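Side-chain contacts in geranylgeranyl pyrophosphate synthase (Corynebacterium glutamicum, PDB 3LMD), which probably makes polyprenyl diphosphates by magnesium-dependent condensation of isopentenyl diphosphate with an allylic diphosphate: residues T24-V29 against R341-F346; P79-L84 against A205-L210. One frame throughout, in Å; residues are numbered along the deposited sequence.

Interaction 1 (T24-V29 against R341-F346); sequences TGASQV and RNLATF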
loop_
_atom_site.group_PDB
_atom_site.type_symbol
_atom_site.label_atom_id
_atom_site.label_comp_id
_atom_site.label_asym_id
_atom_site.label_seq_id
_atom_site.Cartn_x
_atom_site.Cartn_y
_atom_site.Cartn_z
ATOM N N THR A 24 6.352 6.418 23.759
ATOM C CA THR A 24 7.693 5.950 24.178
ATOM C C THR A 24 7.766 5.611 25.671
ATOM O O THR A 24 8.192 4.519 26.050
ATOM C CB THR A 24 8.792 7.012 23.869
ATOM O OG1 THR A 24 8.952 7.151 22.452
ATOM C CG2 THR A 24 10.140 6.626 24.506
ATOM N N GLY A 25 7.357 6.557 26.515
ATOM C CA GLY A 25 7.311 6.337 27.965
ATOM C C GLY A 25 6.397 5.196 28.399
ATOM O O GLY A 25 6.663 4.527 29.406
ATOM N N ALA A 26 5.326 4.973 27.636
ATOM C CA ALA A 26 4.355 3.904 27.921
ATOM C C ALA A 26 4.970 2.492 27.926
ATOM O O ALA A 26 4.639 1.660 28.776
ATOM C CB ALA A 26 3.194 3.970 26.930
ATOM N N SER A 27 5.856 2.228 26.970
ATOM C CA SER A 27 6.571 0.953 26.888
ATOM C C SER A 27 7.448 0.678 28.116
ATOM O O SER A 27 7.743 -0.476 28.430
ATOM C CB SER A 27 7.440 0.925 25.624
ATOM O OG SER A 27 6.726 1.424 24.507
ATOM N N GLN A 28 7.848 1.740 28.812
ATOM C CA GLN A 28 8.818 1.630 29.903
ATOM C C GLN A 28 8.238 1.922 31.289
ATOM O O GLN A 28 8.966 2.298 32.212
ATOM C CB GLN A 28 10.029 2.527 29.624
ATOM C CG GLN A 28 10.965 1.955 28.569
ATOM C CD GLN A 28 11.421 2.999 27.571
ATOM O OE1 GLN A 28 11.213 4.199 27.769
ATOM N NE2 GLN A 28 12.039 2.547 26.485
ATOM N N VAL A 29 6.927 1.753 31.429
ATOM C CA VAL A 29 6.298 1.765 32.745
ATOM C C VAL A 29 6.404 0.343 33.315
ATOM O O VAL A 29 5.790 -0.587 32.793
ATOM C CB VAL A 29 4.820 2.229 32.666
ATOM C CG1 VAL A 29 4.217 2.356 34.060
ATOM C CG2 VAL A 29 4.714 3.558 31.917
ATOM N N ARG A 341 -3.942 -0.145 32.931
ATOM C CA ARG A 341 -4.397 1.045 33.577
ATOM C C ARG A 341 -3.239 1.964 33.877
ATOM O O ARG A 341 -3.302 3.128 33.620
ATOM C CB ARG A 341 -5.155 0.717 34.851
ATOM C CG ARG A 341 -5.978 1.860 35.399
ATOM C CD ARG A 341 -6.377 1.717 36.848
ATOM N NE ARG A 341 -7.050 0.469 37.170
ATOM C CZ ARG A 341 -8.313 0.214 36.922
ATOM N NH1 ARG A 341 -9.055 1.101 36.325
ATOM N NH2 ARG A 341 -8.819 -0.940 37.254
ATOM N N ASN A 342 -2.170 1.417 34.409
ATOM C CA ASN A 342 -1.050 2.214 34.823
ATOM C C ASN A 342 -0.394 2.917 33.674
ATOM O O ASN A 342 0.092 3.984 33.819
ATOM C CB ASN A 342 -0.008 1.391 35.544
ATOM C CG ASN A 342 -0.477 0.892 36.889
ATOM O OD1 ASN A 342 0.142 0.021 37.464
ATOM N ND2 ASN A 342 -1.567 1.418 37.383
ATOM N N LEU A 343 -0.372 2.311 32.520
ATOM C CA LEU A 343 0.231 2.999 31.434
ATOM C C LEU A 343 -0.566 4.173 30.909
ATOM O O LEU A 343 -0.019 5.136 30.447
ATOM C CB LEU A 343 0.661 2.063 30.352
ATOM C CG LEU A 343 -0.315 1.352 29.491
ATOM C CD1 LEU A 343 -0.585 2.204 28.372
ATOM C CD2 LEU A 343 0.339 0.113 29.020
ATOM N N ALA A 344 -1.872 4.075 31.019
ATOM C CA ALA A 344 -2.730 5.203 30.756
ATOM C C ALA A 344 -2.541 6.273 31.799
ATOM O O ALA A 344 -2.299 7.392 31.469
ATOM C CB ALA A 344 -4.129 4.786 30.687
ATOM N N THR A 345 -2.620 5.886 33.058
ATOM C CA THR A 345 -2.549 6.801 34.173
ATOM C C THR A 345 -1.241 7.538 34.203
ATOM O O THR A 345 -1.169 8.710 34.417
ATOM C CB THR A 345 -2.728 6.082 35.486
ATOM O OG1 THR A 345 -4.052 5.594 35.577
ATOM C CG2 THR A 345 -2.530 7.020 36.552
ATOM N N PHE A 346 -0.189 6.811 33.967
ATOM C CA PHE A 346 1.141 7.392 34.001
ATOM C C PHE A 346 1.253 8.478 32.935
ATOM O O PHE A 346 1.880 9.521 33.138
ATOM C CB PHE A 346 2.194 6.307 33.753
ATOM C CG PHE A 346 3.607 6.826 33.748
ATOM C CD1 PHE A 346 4.335 6.916 34.935
ATOM C CD2 PHE A 346 4.208 7.230 32.567
ATOM C CE1 PHE A 346 5.646 7.404 34.937
ATOM C CE2 PHE A 346 5.518 7.722 32.563
ATOM C CZ PHE A 346 6.234 7.807 33.747
#

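Interaction 2 (P79-L84 against A205-L210); sequences PMFALL and ASAGYL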
loop_
_atom_site.group_PDB
_atom_site.type_symbol
_atom_site.label_atom_id
_atom_site.label_comp_id
_atom_site.label_asym_id
_atom_site.label_seq_id
_atom_site.Cartn_x
_atom_site.Cartn_y
_atom_site.Cartn_z
ATOM N N PRO A 79 3.003 -3.617 19.334
ATOM C CA PRO A 79 3.040 -5.067 19.582
ATOM C C PRO A 79 2.987 -5.403 21.073
ATOM O O PRO A 79 2.369 -6.399 21.439
ATOM C CB PRO A 79 4.361 -5.532 18.937
ATOM C CG PRO A 79 5.075 -4.271 18.444
ATOM C CD PRO A 79 4.106 -3.135 18.456
ATOM N N MET A 80 3.593 -4.579 21.925
ATOM C CA MET A 80 3.529 -4.832 23.371
ATOM C C MET A 80 2.081 -4.840 23.845
ATOM O O MET A 80 1.673 -5.688 24.637
ATOM C CB MET A 80 4.318 -3.758 24.168
ATOM C CG MET A 80 4.389 -4.069 25.684
ATOM S SD MET A 80 4.944 -2.687 26.772
ATOM C CE MET A 80 3.391 -1.800 26.967
ATOM N N PHE A 81 1.296 -3.873 23.371
ATOM C CA PHE A 81 -0.128 -3.826 23.713
ATOM C C PHE A 81 -0.873 -5.064 23.214
ATOM O O PHE A 81 -1.703 -5.616 23.932
ATOM C CB PHE A 81 -0.788 -2.539 23.183
ATOM C CG PHE A 81 -2.277 -2.459 23.504
ATOM C CD1 PHE A 81 -2.743 -2.747 24.784
ATOM C CD2 PHE A 81 -3.196 -2.147 22.530
ATOM C CE1 PHE A 81 -4.116 -2.686 25.072
ATOM C CE2 PHE A 81 -4.566 -2.054 22.820
ATOM C CZ PHE A 81 -5.020 -2.326 24.073
ATOM N N ALA A 82 -0.569 -5.525 21.998
ATOM C CA ALA A 82 -1.195 -6.755 21.478
ATOM C C ALA A 82 -0.863 -7.977 22.382
ATOM O O ALA A 82 -1.721 -8.862 22.625
ATOM C CB ALA A 82 -0.705 -7.047 20.042
ATOM N N LEU A 83 0.379 -8.035 22.842
ATOM C CA LEU A 83 0.805 -9.142 23.723
ATOM C C LEU A 83 0.066 -9.071 25.082
ATOM O O LEU A 83 -0.410 -10.091 25.583
ATOM C CB LEU A 83 2.326 -9.133 23.957
ATOM C CG LEU A 83 3.267 -9.283 22.735
ATOM C CD1 LEU A 83 4.741 -9.231 23.093
ATOM C CD2 LEU A 83 2.989 -10.508 21.889
ATOM N N LEU A 84 -0.011 -7.878 25.668
ATOM C CA LEU A 84 -0.788 -7.680 26.902
ATOM C C LEU A 84 -2.235 -8.066 26.718
ATOM O O LEU A 84 -2.819 -8.782 27.563
ATOM C CB LEU A 84 -0.641 -6.228 27.405
ATOM C CG LEU A 84 0.782 -5.855 27.835
ATOM C CD1 LEU A 84 0.894 -4.359 28.117
ATOM C CD2 LEU A 84 1.113 -6.650 29.095
ATOM N N ALA A 205 -6.010 0.470 18.847
ATOM C CA ALA A 205 -7.234 -0.308 19.027
ATOM C C ALA A 205 -7.099 -1.662 18.337
ATOM O O ALA A 205 -7.497 -2.689 18.893
ATOM C CB ALA A 205 -8.478 0.452 18.484
ATOM N N SER A 206 -6.527 -1.661 17.132
ATOM C CA SER A 206 -6.351 -2.893 16.375
ATOM C C SER A 206 -5.401 -3.873 17.068
ATOM O O SER A 206 -5.611 -5.065 17.026
ATOM C CB SER A 206 -5.811 -2.571 14.956
ATOM O OG SER A 206 -5.465 -3.757 14.287
ATOM N N ALA A 207 -4.315 -3.372 17.633
ATOM C CA ALA A 207 -3.403 -4.208 18.396
ATOM C C ALA A 207 -4.153 -4.918 19.545
ATOM O O ALA A 207 -3.951 -6.109 19.766
ATOM C CB ALA A 207 -2.295 -3.386 18.943
ATOM N N GLY A 208 -5.020 -4.197 20.257
ATOM C CA GLY A 208 -5.799 -4.820 21.377
ATOM C C GLY A 208 -6.763 -5.868 20.821
ATOM O O GLY A 208 -6.862 -6.988 21.325
ATOM N N TYR A 209 -7.453 -5.511 19.752
ATOM C CA TYR A 209 -8.432 -6.402 19.129
ATOM C C TYR A 209 -7.760 -7.720 18.693
ATOM O O TYR A 209 -8.213 -8.821 19.037
ATOM C CB TYR A 209 -9.084 -5.706 17.904
ATOM C CG TYR A 209 -10.044 -6.639 17.175
ATOM C CD1 TYR A 209 -11.373 -6.783 17.598
ATOM C CD2 TYR A 209 -9.611 -7.406 16.086
ATOM C CE1 TYR A 209 -12.271 -7.675 16.931
ATOM C CE2 TYR A 209 -10.502 -8.318 15.412
ATOM C CZ TYR A 209 -11.815 -8.432 15.854
ATOM O OH TYR A 209 -12.677 -9.297 15.217
ATOM N N LEU A 210 -6.654 -7.603 17.955
ATOM C CA LEU A 210 -6.005 -8.751 17.347
ATOM C C LEU A 210 -5.300 -9.616 18.391
ATOM O O LEU A 210 -5.367 -10.837 18.309
ATOM C CB LEU A 210 -5.012 -8.276 16.278
ATOM C CG LEU A 210 -5.702 -7.765 14.983
ATOM C CD1 LEU A 210 -4.571 -7.225 14.040
ATOM C CD2 LEU A 210 -6.567 -8.834 14.291
#

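Interaction 1 (T24-V29 against R341-F346)
In the all-helical isoprenoid synthase fold, A26 and V29, on and just after the first modelled helix, 21-27, pack against L343 and F346 of the last helix, 335-349, bringing the first and last modelled helices together. The contact is small, burying 226 Å² in all, and largely apolar, with one CH-pi contact. That contact forms its more peripheral half: the V29 methyl CG2 stands 4.2 Å from the centroid of the F346 ring, off-centre and 29° from the ring normal. The methyl lies nearer the root of the ring than its far end, at 3.8 Å from CD2 of F346. F346 has CG anti to its own N (chi1 179°), which carries the ring out from helix 335-349 toward the other segment. V29 and F346 pass alongside each other, running opposite ways, rather than meeting head on. The second methyl of V29, CG1, lies 4.4 Å from N342 O, one turn before F346 in helix 335-349, an oxygen already engaged by F346 N. V29 is poorly ordered, so this half is the less firmly defined. The deeper half joins A26 and L343, whose CA atoms are 5.5 Å apart. L343 takes the chi1 setting rare in helices, with CG lying between its own N and carbonyl carbon (chi1 70°). Its CD1 lies 4.4 Å from A26 CB, while its CB is 4.3 Å from A26 O. Beyond the two segments, F77 of helix 77-86 and F236 of helix 219-246 each touch both A26 and L343, which are buried, and A344 of helix 335-349 packs on V232 of helix 219-246 and M321 of helix 309-328.

Interaction 2 (P79-L84 against A205-L210)
The F81 ring reaches obliquely across to A207 and G208, with one side of the ring doing the touching: CE2 comes to 3.4 Å from G208 CA, and CD2 lies 3.9 Å from A207 CB. A chi1 of 179° swings the ring of F81 away from its own N and lets CD2 and CE2 reach helix 188-214, although the CB bond does not aim there; at G208 no side chain intervenes. Beside it A82 sets its methyl chiefly against a carbonyl, CB lying 3.4 Å from A207 O, with the approach of A82 CB to A207 CB looser at 4.1 Å. Small residues at this crossing let helices 77-86 and 188-214 pack closely within the polyprenyl synthase helical bundle: the segments run in the same general direction, cross at -32°, and their axes approach to 7.4 Å. Such closeness permits a CA-H...O contact, with A82 CA 3.3 Å from A207 O and an angle of 135° at the hydrogen. Elsewhere around F81, F228 of helix 219-246 and L340 of helix 335-349 also touch its side chain. On the other helix, S206 OG is hydrogen-bonded to H164, whose ring stacks with that of Y209.

Interactions 1 and 2 have centres about 14 Å apart and meet through helix 77-86, which turns different faces to each. M80 points away from helix 188-214, and its end touches interaction 1: M80 CE lies 4.1 Å from L343 CD2, and M80 SD is 3.9 Å from S27 O. At the next position, F81 carries the contact with 205-210, so adjacent residues serve the two packings. In sequence, both segments of interaction 2 fall between the two segments of interaction 1. Both contacts lie away from the calcium sites seen for this protein, which involve D115 and D119 for one ion and E302 and S305 for another.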